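Local coordinates for protein probable thioesterase (Thermus thermophilus, PDB 1Z54) that probably hydrolyses fatty acyl-CoA thioesters, as a tetrameric hot-dog-fold member of the 4-hydroxybenzoyl-CoA thioesterase family, at residues 23-28 with 61-66; 65-70 with 98-103; 77-82 with 124-129; 86-91 with 104-109. All blocks are in the same frame, centred on the assembly; numbering follows the deposited sequence.

Interaction 1: 23-28 with 61-66; sequences SVYAVY and LTFRAP
The ring of Y25 offers one face to F63, whose CE1 sits above it toward the rim, 3.4 Å from Y25 CD2. The two rings make an edge-to-face (T-shaped) pair with centroids 5.0 Å apart and planes at 77°, the F63 edge directed at the Y25 face. Y25 holds CG anti to its carbonyl carbon (chi1 -73°), which carries the ring off the helix toward the strand. Nearer the backbone, L61 CD1 packs on Y25 CB at 3.8 Å and also grazes the backbone N of A26 at 4.0 Å. At the far end of the ring a water donates to A65 O at 2.6 Å and makes a weak bond with Y25 OH at 3.0 Å; the same hydroxyl has a second weak partner in A67 N. The contact seats the first turn of helix 24-39, the central helix of the hot-dog fold, on the end of strand 52-63, where L61 and T62 also pair antiparallel with a strand of the second subunit. Were Y25 an alanine, the F63 edge would probably be left without its facing ring and the water without its weak tyrosine bond. The chemistry is therefore divided: aromatic and aliphatic packing fixes the base of Y25, whereas its phenol end, bound weakly and through water, is likely to impose a looser polar constraint on the segment following the strand.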
loop_
_atom_site.group_PDB
_atom_site.type_symbol
_atom_site.label_atom_id
_atom_site.label_comp_id
_atom_site.label_asym_id
_atom_site.label_seq_id
_atom_site.Cartn_x
_atom_site.Cartn_y
_atom_site.Cartn_z
ATOM N N SER A 23 -2.474 -1.814 -9.171
ATOM C CA SER A 23 -3.387 -1.751 -8.023
ATOM C C SER A 23 -3.458 -0.334 -7.468
ATOM O O SER A 23 -4.433 0.042 -6.821
ATOM C CB SER A 23 -2.963 -2.714 -6.903
ATOM O OG SER A 23 -1.792 -2.282 -6.229
ATOM N N VAL A 24 -2.427 0.457 -7.736
ATOM C CA VAL A 24 -2.377 1.831 -7.254
ATOM C C VAL A 24 -3.451 2.720 -7.886
ATOM O O VAL A 24 -3.973 3.630 -7.243
ATOM C CB VAL A 24 -0.973 2.427 -7.505
ATOM C CG1 VAL A 24 -0.948 3.914 -7.187
ATOM C CG2 VAL A 24 0.037 1.704 -6.633
ATOM N N TYR A 25 -3.807 2.439 -9.134
ATOM C CA TYR A 25 -4.803 3.256 -9.820
ATOM C C TYR A 25 -6.139 3.408 -9.091
ATOM O O TYR A 25 -6.739 4.485 -9.109
ATOM C CB TYR A 25 -5.006 2.724 -11.237
ATOM C CG TYR A 25 -3.831 3.032 -12.152
ATOM C CD1 TYR A 25 -3.877 4.104 -13.047
ATOM C CD2 TYR A 25 -2.669 2.253 -12.117
ATOM C CE1 TYR A 25 -2.797 4.393 -13.890
ATOM C CE2 TYR A 25 -1.584 2.531 -12.954
ATOM C CZ TYR A 25 -1.656 3.600 -13.840
ATOM O OH TYR A 25 -0.594 3.858 -14.685
ATOM N N ALA A 26 -6.602 2.356 -8.427
ATOM C CA ALA A 26 -7.861 2.454 -7.697
ATOM C C ALA A 26 -7.724 3.510 -6.596
ATOM O O ALA A 26 -8.691 4.178 -6.252
ATOM C CB ALA A 26 -8.238 1.104 -7.090
ATOM N N VAL A 27 -6.524 3.645 -6.037
ATOM C CA VAL A 27 -6.288 4.631 -4.992
ATOM C C VAL A 27 -6.353 6.034 -5.614
ATOM O O VAL A 27 -6.912 6.960 -5.018
ATOM C CB VAL A 27 -4.920 4.402 -4.305
ATOM C CG1 VAL A 27 -4.589 5.560 -3.381
ATOM C CG2 VAL A 27 -4.966 3.100 -3.492
ATOM N N TYR A 28 -5.784 6.181 -6.809
ATOM C CA TYR A 28 -5.814 7.460 -7.521
ATOM C C TYR A 28 -7.272 7.806 -7.819
ATOM O O TYR A 28 -7.679 8.958 -7.696
ATOM C CB TYR A 28 -5.054 7.366 -8.843
ATOM C CG TYR A 28 -3.549 7.269 -8.742
ATOM C CD1 TYR A 28 -2.778 7.083 -9.893
ATOM C CD2 TYR A 28 -2.884 7.383 -7.520
ATOM C CE1 TYR A 28 -1.397 7.010 -9.836
ATOM C CE2 TYR A 28 -1.488 7.313 -7.454
ATOM C CZ TYR A 28 -0.752 7.129 -8.625
ATOM O OH TYR A 28 0.634 7.095 -8.618
ATOM N N LEU A 61 -11.009 -0.992 -14.607
ATOM C CA LEU A 61 -9.914 -0.171 -15.089
ATOM C C LEU A 61 -9.277 -0.721 -16.347
ATOM O O LEU A 61 -9.016 -1.921 -16.454
ATOM C CB LEU A 61 -8.836 -0.020 -14.006
ATOM C CG LEU A 61 -8.957 1.180 -13.062
ATOM C CD1 LEU A 61 -8.235 0.884 -11.763
ATOM C CD2 LEU A 61 -8.383 2.431 -13.732
ATOM N N THR A 62 -9.031 0.173 -17.298
ATOM C CA THR A 62 -8.381 -0.200 -18.546
ATOM C C THR A 62 -7.122 0.644 -18.620
ATOM O O THR A 62 -7.182 1.874 -18.626
ATOM C CB THR A 62 -9.282 0.075 -19.766
ATOM O OG1 THR A 62 -10.462 -0.729 -19.665
ATOM C CG2 THR A 62 -8.549 -0.257 -21.069
ATOM N N PHE A 63 -5.983 -0.036 -18.650
ATOM C CA PHE A 63 -4.682 0.613 -18.684
ATOM C C PHE A 63 -4.205 0.734 -20.127
ATOM O O PHE A 63 -3.983 -0.274 -20.800
ATOM C CB PHE A 63 -3.697 -0.209 -17.846
ATOM C CG PHE A 63 -4.192 -0.507 -16.450
ATOM C CD1 PHE A 63 -3.997 0.404 -15.415
ATOM C CD2 PHE A 63 -4.873 -1.699 -16.176
ATOM C CE1 PHE A 63 -4.471 0.139 -14.120
ATOM C CE2 PHE A 63 -5.352 -1.975 -14.887
ATOM C CZ PHE A 63 -5.149 -1.053 -13.857
ATOM N N ARG A 64 -4.053 1.973 -20.592
ATOM C CA ARG A 64 -3.628 2.255 -21.964
ATOM C C ARG A 64 -2.139 2.597 -22.075
ATOM O O ARG A 64 -1.459 2.152 -22.999
ATOM C CB ARG A 64 -4.441 3.425 -22.526
ATOM C CG ARG A 64 -5.957 3.302 -22.369
ATOM C CD ARG A 64 -6.533 2.233 -23.282
ATOM N NE ARG A 64 -7.989 2.335 -23.377
ATOM C CZ ARG A 64 -8.736 1.608 -24.203
ATOM N NH1 ARG A 64 -10.053 1.765 -24.226
ATOM N NH2 ARG A 64 -8.165 0.719 -25.010
ATOM N N ALA A 65 -1.651 3.414 -21.143
ATOM C CA ALA A 65 -0.252 3.830 -21.125
ATOM C C ALA A 65 0.127 3.997 -19.667
ATOM O O ALA A 65 -0.700 4.393 -18.848
ATOM C CB ALA A 65 -0.068 5.158 -21.889
ATOM N N PRO A 66 1.389 3.728 -19.326
ATOM C CA PRO A 66 1.815 3.851 -17.933
ATOM C C PRO A 66 2.146 5.234 -17.412
ATOM O O PRO A 66 2.426 6.161 -18.173
ATOM C CB PRO A 66 3.022 2.926 -17.872
ATOM C CG PRO A 66 3.667 3.181 -19.207
ATOM C CD PRO A 66 2.482 3.209 -20.171
HETATM O O HOH W 1 -2.011 2.903 -17.182
#

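Interaction 2: 65-70 with 98-103; sequences APARFG and VLLAEG
L100 spreads its two methyls along the 65-70 segment, CD2 meeting A65 CB at 3.7 Å and CD1 meeting A67 CB at 3.8 Å, so that the fork of the leucine spans two alanines on either side of P66. CG lies anti to the carbonyl carbon (chi1 -60°), which turns the fork toward the loop. CD2 also lies 3.7 Å from P66 O, a carbonyl that accepts a bond from R95 NH1. The backbone contributes one hydrogen bond between the segments, A65 N to L100 O, 2.8 Å long and nearly straight at 175°. R64 N donates to the same L100 oxygen, which is thus gripped by two successive amides. L100 and A101 form a classic beta bulge, both facing V93 on strand 86-95, and L100 has the helix-like psi of -39° expected of the first bulge residue. The irregularity falls where strand 52-63, the neighbour of strand 98-111 in the hot-dog sheet, gives way to the 65-70 loop. With an alanine in place of L100, the methyls of A65 and A67 would probably lose the two leucine methyls that pack on them, opening a gap between the loop and the sheet. V73 of strand 72-82 touches both A67 and L100 and completes this apolar cluster. The same CB of A65 also approaches L99 O at 3.7 Å.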
loop_
_atom_site.group_PDB
_atom_site.type_symbol
_atom_site.label_atom_id
_atom_site.label_comp_id
_atom_site.label_asym_id
_atom_site.label_seq_id
_atom_site.Cartn_x
_atom_site.Cartn_y
_atom_site.Cartn_z
ATOM N N ALA A 65 -1.651 3.414 -21.143
ATOM C CA ALA A 65 -0.252 3.830 -21.125
ATOM C C ALA A 65 0.127 3.997 -19.667
ATOM O O ALA A 65 -0.700 4.393 -18.848
ATOM C CB ALA A 65 -0.068 5.158 -21.889
ATOM N N PRO A 66 1.389 3.728 -19.326
ATOM C CA PRO A 66 1.815 3.851 -17.933
ATOM C C PRO A 66 2.146 5.234 -17.412
ATOM O O PRO A 66 2.426 6.161 -18.173
ATOM C CB PRO A 66 3.022 2.926 -17.872
ATOM C CG PRO A 66 3.667 3.181 -19.207
ATOM C CD PRO A 66 2.482 3.209 -20.171
ATOM N N ALA A 67 2.096 5.349 -16.089
ATOM C CA ALA A 67 2.441 6.571 -15.389
ATOM C C ALA A 67 3.778 6.204 -14.752
ATOM O O ALA A 67 4.030 5.032 -14.471
ATOM C CB ALA A 67 1.403 6.884 -14.314
ATOM N N ARG A 68 4.641 7.185 -14.535
ATOM C CA ARG A 68 5.946 6.902 -13.944
ATOM C C ARG A 68 6.338 7.873 -12.839
ATOM O O ARG A 68 5.816 8.994 -12.763
ATOM C CB ARG A 68 7.035 6.939 -15.019
ATOM C CG ARG A 68 6.915 5.878 -16.089
ATOM C CD ARG A 68 8.220 5.746 -16.863
ATOM N NE ARG A 68 8.161 4.660 -17.840
ATOM C CZ ARG A 68 7.477 4.715 -18.979
ATOM N NH1 ARG A 68 6.793 5.807 -19.299
ATOM N NH2 ARG A 68 7.464 3.671 -19.796
ATOM N N PHE A 69 7.261 7.434 -11.985
ATOM C CA PHE A 69 7.756 8.289 -10.921
ATOM C C PHE A 69 8.454 9.449 -11.615
ATOM O O PHE A 69 9.240 9.247 -12.544
ATOM C CB PHE A 69 8.759 7.554 -10.040
ATOM C CG PHE A 69 9.432 8.445 -9.036
ATOM C CD1 PHE A 69 10.795 8.716 -9.125
ATOM C CD2 PHE A 69 8.691 9.043 -8.014
ATOM C CE1 PHE A 69 11.414 9.571 -8.209
ATOM C CE2 PHE A 69 9.294 9.900 -7.096
ATOM C CZ PHE A 69 10.660 10.167 -7.191
ATOM N N GLY A 70 8.169 10.661 -11.162
ATOM C CA GLY A 70 8.754 11.833 -11.777
ATOM C C GLY A 70 7.664 12.603 -12.498
ATOM O O GLY A 70 7.834 13.780 -12.817
ATOM N N VAL A 98 -2.249 12.894 -22.897
ATOM C CA VAL A 98 -2.169 11.454 -23.165
ATOM C C VAL A 98 -2.981 10.641 -22.160
ATOM O O VAL A 98 -2.768 10.746 -20.951
ATOM C CB VAL A 98 -0.715 10.953 -23.110
ATOM C CG1 VAL A 98 -0.650 9.510 -23.595
ATOM C CG2 VAL A 98 0.182 11.853 -23.951
ATOM N N LEU A 99 -3.911 9.829 -22.657
ATOM C CA LEU A 99 -4.721 9.008 -21.767
ATOM C C LEU A 99 -3.848 7.862 -21.250
ATOM O O LEU A 99 -3.178 7.175 -22.026
ATOM C CB LEU A 99 -5.938 8.456 -22.509
ATOM C CG LEU A 99 -6.874 7.529 -21.729
ATOM C CD1 LEU A 99 -7.484 8.257 -20.530
ATOM C CD2 LEU A 99 -7.966 7.030 -22.669
ATOM N N LEU A 100 -3.842 7.671 -19.936
ATOM C CA LEU A 100 -3.043 6.608 -19.342
ATOM C C LEU A 100 -3.896 5.399 -19.027
ATOM O O LEU A 100 -3.476 4.255 -19.211
ATOM C CB LEU A 100 -2.360 7.108 -18.069
ATOM C CG LEU A 100 -1.425 8.290 -18.300
ATOM C CD1 LEU A 100 -0.585 8.518 -17.046
ATOM C CD2 LEU A 100 -0.517 8.010 -19.501
ATOM N N ALA A 101 -5.104 5.664 -18.551
ATOM C CA ALA A 101 -6.035 4.608 -18.207
ATOM C C ALA A 101 -7.387 5.255 -18.004
ATOM O O ALA A 101 -7.486 6.471 -17.855
ATOM C CB ALA A 101 -5.592 3.912 -16.926
ATOM N N GLU A 102 -8.432 4.442 -18.003
ATOM C CA GLU A 102 -9.778 4.950 -17.793
ATOM C C GLU A 102 -10.545 3.893 -17.024
ATOM O O GLU A 102 -10.289 2.697 -17.175
ATOM C CB GLU A 102 -10.456 5.245 -19.131
ATOM C CG GLU A 102 -10.492 4.079 -20.093
ATOM C CD GLU A 102 -10.855 4.511 -21.502
ATOM O OE1 GLU A 102 -11.943 5.106 -21.682
ATOM O OE2 GLU A 102 -10.052 4.261 -22.425
ATOM N N GLY A 103 -11.482 4.331 -16.191
ATOM C CA GLY A 103 -12.235 3.378 -15.402
ATOM C C GLY A 103 -13.486 3.934 -14.762
ATOM O O GLY A 103 -13.951 5.041 -15.084
#

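Interaction 3: 77-82 with 124-129; sequences TRLAEL and RALSVL
L79 and L82 bury nearly equal areas against helix 124-129, and L126 is the helix side chain that receives them both. L79 reaches over with CD2, which lies 4.1 Å from L126 CB and 3.7 Å from L126 O. L82 arrives beside it: its CD2 is 4.0 Å from L126 CB and 3.6 Å from S127 CA, so this methyl rests on the helix backbone as much as on a side chain. Both leucines lie roughly perpendicular to the L126 side chain, and each keeps CG anti to the backbone N (chi1 -180° in L79, 172° in L82), extending the branch toward the helix. Two residues three positions apart can share this direction because A80 and E81 form a classic beta bulge opposite L88, which resets the alternation of the strand. S127 OG skirts L82 CD2 at 3.7 Å, while its polar need is met by Y123 O. The axes of strand 77-82 and helix 124-129 approach to 9.1 Å and run at 102°. The C-terminal helix thus lies across the end of strand 72-82, next to strand 86-95 in the sheet, and faces helix 24-39 as well, L126 packing on L37 and L129 on F36.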
loop_
_atom_site.group_PDB
_atom_site.type_symbol
_atom_site.label_atom_id
_atom_site.label_comp_id
_atom_site.label_asym_id
_atom_site.label_seq_id
_atom_site.Cartn_x
_atom_site.Cartn_y
_atom_site.Cartn_z
ATOM N N THR A 77 -12.943 13.251 -13.180
ATOM C CA THR A 77 -14.051 12.438 -12.716
ATOM C C THR A 77 -15.401 13.120 -12.800
ATOM O O THR A 77 -15.533 14.330 -12.610
ATOM C CB THR A 77 -13.830 11.931 -11.258
ATOM O OG1 THR A 77 -15.029 12.102 -10.496
ATOM C CG2 THR A 77 -12.699 12.655 -10.593
ATOM N N ARG A 78 -16.408 12.326 -13.117
ATOM C CA ARG A 78 -17.750 12.853 -13.191
ATOM C C ARG A 78 -18.699 11.797 -12.679
ATOM O O ARG A 78 -18.367 10.610 -12.641
ATOM C CB ARG A 78 -18.097 13.239 -14.632
ATOM C CG ARG A 78 -18.375 12.077 -15.559
ATOM C CD ARG A 78 -18.862 12.598 -16.904
ATOM N NE ARG A 78 -19.689 11.612 -17.592
ATOM C CZ ARG A 78 -19.223 10.488 -18.119
ATOM N NH1 ARG A 78 -17.929 10.205 -18.044
ATOM N NH2 ARG A 78 -20.057 9.640 -18.704
ATOM N N LEU A 79 -19.872 12.236 -12.253
ATOM C CA LEU A 79 -20.888 11.327 -11.761
ATOM C C LEU A 79 -21.673 10.926 -13.001
ATOM O O LEU A 79 -22.491 11.702 -13.504
ATOM C CB LEU A 79 -21.789 12.044 -10.755
ATOM C CG LEU A 79 -22.930 11.254 -10.115
ATOM C CD1 LEU A 79 -22.376 10.030 -9.406
ATOM C CD2 LEU A 79 -23.679 12.154 -9.131
ATOM N N ALA A 80 -21.410 9.721 -13.498
ATOM C CA ALA A 80 -22.077 9.225 -14.698
ATOM C C ALA A 80 -23.489 8.698 -14.442
ATOM O O ALA A 80 -24.365 8.808 -15.297
ATOM C CB ALA A 80 -21.221 8.144 -15.358
ATOM N N GLU A 81 -23.712 8.129 -13.265
ATOM C CA GLU A 81 -25.027 7.595 -12.933
ATOM C C GLU A 81 -25.383 7.898 -11.483
ATOM O O GLU A 81 -24.536 7.811 -10.594
ATOM C CB GLU A 81 -25.060 6.079 -13.186
ATOM C CG GLU A 81 -25.027 5.688 -14.666
ATOM C CD GLU A 81 -24.848 4.192 -14.885
ATOM O OE1 GLU A 81 -25.196 3.406 -13.978
ATOM O OE2 GLU A 81 -24.370 3.799 -15.973
ATOM N N LEU A 82 -26.640 8.267 -11.251
ATOM C CA LEU A 82 -27.102 8.582 -9.905
ATOM C C LEU A 82 -28.542 8.145 -9.687
ATOM O O LEU A 82 -29.454 8.642 -10.348
ATOM C CB LEU A 82 -26.999 10.090 -9.643
ATOM C CG LEU A 82 -27.643 10.577 -8.334
ATOM C CD1 LEU A 82 -26.792 10.122 -7.167
ATOM C CD2 LEU A 82 -27.778 12.098 -8.335
ATOM N N ARG A 124 -29.780 15.563 -3.193
ATOM C CA ARG A 124 -30.062 16.853 -3.805
ATOM C C ARG A 124 -28.803 17.503 -4.389
ATOM O O ARG A 124 -28.796 17.950 -5.543
ATOM C CB ARG A 124 -30.698 17.756 -2.746
ATOM C CG ARG A 124 -31.209 19.093 -3.228
ATOM C CD ARG A 124 -32.060 19.714 -2.135
ATOM N NE ARG A 124 -31.321 19.829 -0.879
ATOM C CZ ARG A 124 -31.889 19.961 0.317
ATOM N NH1 ARG A 124 -31.132 20.062 1.402
ATOM N NH2 ARG A 124 -33.211 19.979 0.432
ATOM N N ALA A 125 -27.730 17.536 -3.602
ATOM C CA ALA A 125 -26.480 18.140 -4.052
ATOM C C ALA A 125 -25.839 17.372 -5.215
ATOM O O ALA A 125 -25.342 17.976 -6.178
ATOM C CB ALA A 125 -25.504 18.236 -2.883
ATOM N N LEU A 126 -25.852 16.045 -5.127
ATOM C CA LEU A 126 -25.272 15.215 -6.173
ATOM C C LEU A 126 -26.078 15.345 -7.464
ATOM O O LEU A 126 -25.518 15.315 -8.561
ATOM C CB LEU A 126 -25.232 13.743 -5.728
ATOM C CG LEU A 126 -24.289 13.394 -4.564
ATOM C CD1 LEU A 126 -24.464 11.940 -4.163
ATOM C CD2 LEU A 126 -22.843 13.657 -4.977
ATOM N N SER A 127 -27.391 15.494 -7.331
ATOM C CA SER A 127 -28.258 15.613 -8.502
ATOM C C SER A 127 -27.810 16.741 -9.418
ATOM O O SER A 127 -27.860 16.615 -10.641
ATOM C CB SER A 127 -29.712 15.852 -8.080
ATOM O OG SER A 127 -30.304 14.672 -7.566
ATOM N N VAL A 128 -27.364 17.843 -8.828
ATOM C CA VAL A 128 -26.921 18.983 -9.618
ATOM C C VAL A 128 -25.762 18.592 -10.529
ATOM O O VAL A 128 -25.595 19.159 -11.608
ATOM C CB VAL A 128 -26.448 20.149 -8.721
ATOM C CG1 VAL A 128 -26.150 21.371 -9.577
ATOM C CG2 VAL A 128 -27.502 20.471 -7.676
ATOM N N LEU A 129 -24.971 17.615 -10.090
ATOM C CA LEU A 129 -23.806 17.162 -10.846
ATOM C C LEU A 129 -24.097 16.041 -11.843
ATOM O O LEU A 129 -23.269 15.744 -12.704
ATOM C CB LEU A 129 -22.719 16.707 -9.874
ATOM C CG LEU A 129 -22.291 17.740 -8.825
ATOM C CD1 LEU A 129 -21.409 17.066 -7.781
ATOM C CD2 LEU A 129 -21.560 18.896 -9.494
#

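Interaction 4: 86-91 with 104-109; sequences ALLFRY and FTRHLC
F89 turns its ring edge toward the face of H107 in an offset edge-to-face pair, centroids 5.5 Å apart and planes at 82°. The Y91 ring is met at its edge, in plane, by F104 CA, 3.9 Å from Y91 CD1. Its hydroxyl, also bonded to R33 NH1, is modelled 2.7 Å from T105 OG1 in a hydrogen bond of undecided direction, the threonine oxygen being less surely placed. L88 CD2 lies over one face of the R106 guanidinium, a group joined to E58 by a salt bridge, and it also touches F104 CD1 at 3.5 Å. F104 sets CG between its backbone N and carbonyl carbon (chi1 72°), which brings the ring to that methyl. R90 runs alongside F104, guanidinium and ring planes 71° apart, with R90 NH2 3.5 Å from F104 CB. These side chains are arrayed on the beta hairpin of strands 86-95 and 98-111, in the middle of the hot-dog sheet. Its antiparallel register is fixed by paired backbone bonds: L87 N to H107 O and H107 N to L87 O, then a matching pair between F89 and T105. L87, F89, T105 and H107 share one face of the sheet, where R33 of helix 24-39 touches the last three; L88, R90, F104 and R106 occupy the other. A glycerol about 4 Å from the H107 side chain may mark a pocket on the helix-facing side.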
loop_
_atom_site.group_PDB
_atom_site.type_symbol
_atom_site.label_atom_id
_atom_site.label_comp_id
_atom_site.label_asym_id
_atom_site.label_seq_id
_atom_site.Cartn_x
_atom_site.Cartn_y
_atom_site.Cartn_z
ATOM N N ALA A 86 -27.791 4.235 -5.476
ATOM C CA ALA A 86 -26.479 3.985 -6.074
ATOM C C ALA A 86 -25.886 5.143 -6.864
ATOM O O ALA A 86 -26.598 6.061 -7.286
ATOM C CB ALA A 86 -26.553 2.752 -6.972
ATOM N N LEU A 87 -24.570 5.072 -7.074
ATOM C CA LEU A 87 -23.837 6.088 -7.821
ATOM C C LEU A 87 -22.780 5.401 -8.679
ATOM O O LEU A 87 -22.274 4.335 -8.315
ATOM C CB LEU A 87 -23.105 7.052 -6.887
ATOM C CG LEU A 87 -23.677 7.467 -5.535
ATOM C CD1 LEU A 87 -23.642 6.297 -4.560
ATOM C CD2 LEU A 87 -22.835 8.612 -4.995
ATOM N N LEU A 88 -22.438 6.020 -9.804
ATOM C CA LEU A 88 -21.418 5.474 -10.694
ATOM C C LEU A 88 -20.518 6.594 -11.186
ATOM O O LEU A 88 -20.968 7.485 -11.908
ATOM C CB LEU A 88 -22.058 4.772 -11.903
ATOM C CG LEU A 88 -21.147 4.048 -12.917
ATOM C CD1 LEU A 88 -20.195 5.023 -13.587
ATOM C CD2 LEU A 88 -20.361 2.957 -12.223
ATOM N N PHE A 89 -19.246 6.542 -10.796
ATOM C CA PHE A 89 -18.281 7.539 -11.227
ATOM C C PHE A 89 -17.474 6.977 -12.379
ATOM O O PHE A 89 -17.192 5.778 -12.435
ATOM C CB PHE A 89 -17.308 7.917 -10.100
ATOM C CG PHE A 89 -17.951 8.622 -8.950
ATOM C CD1 PHE A 89 -18.637 7.912 -7.978
ATOM C CD2 PHE A 89 -17.892 10.013 -8.853
ATOM C CE1 PHE A 89 -19.259 8.571 -6.924
ATOM C CE2 PHE A 89 -18.508 10.684 -7.805
ATOM C CZ PHE A 89 -19.195 9.963 -6.837
ATOM N N ARG A 90 -17.106 7.851 -13.304
ATOM C CA ARG A 90 -16.294 7.460 -14.438
ATOM C C ARG A 90 -15.063 8.342 -14.415
ATOM O O ARG A 90 -15.152 9.528 -14.105
ATOM C CB ARG A 90 -17.068 7.621 -15.744
ATOM C CG ARG A 90 -18.015 6.473 -16.012
ATOM C CD ARG A 90 -18.377 6.410 -17.478
ATOM N NE ARG A 90 -18.801 5.071 -17.869
ATOM C CZ ARG A 90 -18.027 3.989 -17.814
ATOM N NH1 ARG A 90 -18.505 2.812 -18.194
ATOM N NH2 ARG A 90 -16.775 4.081 -17.382
ATOM N N TYR A 91 -13.909 7.766 -14.728
ATOM C CA TYR A 91 -12.676 8.532 -14.678
ATOM C C TYR A 91 -11.760 8.371 -15.871
ATOM O O TYR A 91 -11.773 7.350 -16.555
ATOM C CB TYR A 91 -11.853 8.145 -13.447
ATOM C CG TYR A 91 -12.624 7.894 -12.179
ATOM C CD1 TYR A 91 -13.413 6.749 -12.023
ATOM C CD2 TYR A 91 -12.500 8.761 -11.096
ATOM C CE1 TYR A 91 -14.051 6.470 -10.806
ATOM C CE2 TYR A 91 -13.127 8.493 -9.884
ATOM C CZ TYR A 91 -13.898 7.348 -9.742
ATOM O OH TYR A 91 -14.496 7.086 -8.530
ATOM N N PHE A 104 -14.033 3.153 -13.839
ATOM C CA PHE A 104 -15.247 3.543 -13.152
ATOM C C PHE A 104 -15.364 2.819 -11.822
ATOM O O PHE A 104 -14.709 1.805 -11.586
ATOM C CB PHE A 104 -16.459 3.190 -14.025
ATOM C CG PHE A 104 -16.727 1.711 -14.109
ATOM C CD1 PHE A 104 -17.526 1.081 -13.162
ATOM C CD2 PHE A 104 -16.126 0.937 -15.102
ATOM C CE1 PHE A 104 -17.722 -0.305 -13.198
ATOM C CE2 PHE A 104 -16.312 -0.449 -15.150
ATOM C CZ PHE A 104 -17.112 -1.074 -14.196
ATOM N N THR A 105 -16.204 3.356 -10.953
ATOM C CA THR A 105 -16.460 2.739 -9.672
ATOM C C THR A 105 -17.946 2.865 -9.421
ATOM O O THR A 105 -18.521 3.959 -9.495
ATOM C CB THR A 105 -15.696 3.419 -8.512
ATOM O OG1 THR A 105 -15.942 4.826 -8.537
ATOM C CG2 THR A 105 -14.200 3.146 -8.615
ATOM N N ARG A 106 -18.567 1.726 -9.159
ATOM C CA ARG A 106 -19.987 1.667 -8.875
ATOM C C ARG A 106 -20.099 1.635 -7.358
ATOM O O ARG A 106 -19.370 0.900 -6.693
ATOM C CB ARG A 106 -20.576 0.388 -9.475
ATOM C CG ARG A 106 -22.075 0.266 -9.370
ATOM C CD ARG A 106 -22.693 0.337 -10.753
ATOM N NE ARG A 106 -22.098 -0.644 -11.660
ATOM C CZ ARG A 106 -22.276 -0.640 -12.979
ATOM N NH1 ARG A 106 -21.699 -1.567 -13.735
ATOM N NH2 ARG A 106 -23.033 0.295 -13.544
ATOM N N HIS A 107 -21.001 2.438 -6.806
ATOM C CA HIS A 107 -21.176 2.473 -5.360
ATOM C C HIS A 107 -22.622 2.286 -4.936
ATOM O O HIS A 107 -23.555 2.565 -5.686
ATOM C CB HIS A 107 -20.725 3.818 -4.784
ATOM C CG HIS A 107 -19.291 4.155 -5.032
ATOM N ND1 HIS A 107 -18.818 4.543 -6.268
ATOM C CD2 HIS A 107 -18.234 4.215 -4.188
ATOM C CE1 HIS A 107 -17.533 4.833 -6.173
ATOM N NE2 HIS A 107 -17.153 4.643 -4.920
ATOM N N LEU A 108 -22.795 1.804 -3.713
ATOM C CA LEU A 108 -24.112 1.671 -3.121
ATOM C C LEU A 108 -23.985 2.663 -1.975
ATOM O O LEU A 108 -22.886 3.164 -1.710
ATOM C CB LEU A 108 -24.352 0.262 -2.568
ATOM C CG LEU A 108 -24.785 -0.819 -3.560
ATOM C CD1 LEU A 108 -25.036 -2.110 -2.787
ATOM C CD2 LEU A 108 -26.053 -0.395 -4.307
ATOM N N CYS A 109 -25.087 2.969 -1.305
ATOM C CA CYS A 109 -25.018 3.898 -0.190
ATOM C C CYS A 109 -25.350 3.148 1.081
ATOM O O CYS A 109 -26.366 2.458 1.160
ATOM C CB CYS A 109 -25.990 5.067 -0.376
ATOM S SG CYS A 109 -25.958 6.271 0.995
#

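How the interactions relate
From the N terminus, interaction 1 closes first, bringing the start of helix 24-39 against the end of strand 52-63. Interaction 2 opens at once on the shared A65 and P66. Interactions 3 and 4 then open on strands 72-82 and 86-95 before 98-103 closes interaction 2, so interaction 2 crosses both. Interaction 4 closes next, at 104-109, nested inside the loop that interaction 3 completes with helix 120-129. Strand 98-111 serves interactions 2 and 4, whose G103 and Y91 are linked by a probable backbone bond. Interactions 1 and 3, with centres about 23 Å apart, fasten different helices to one sheet on opposite sides of the chain's centre.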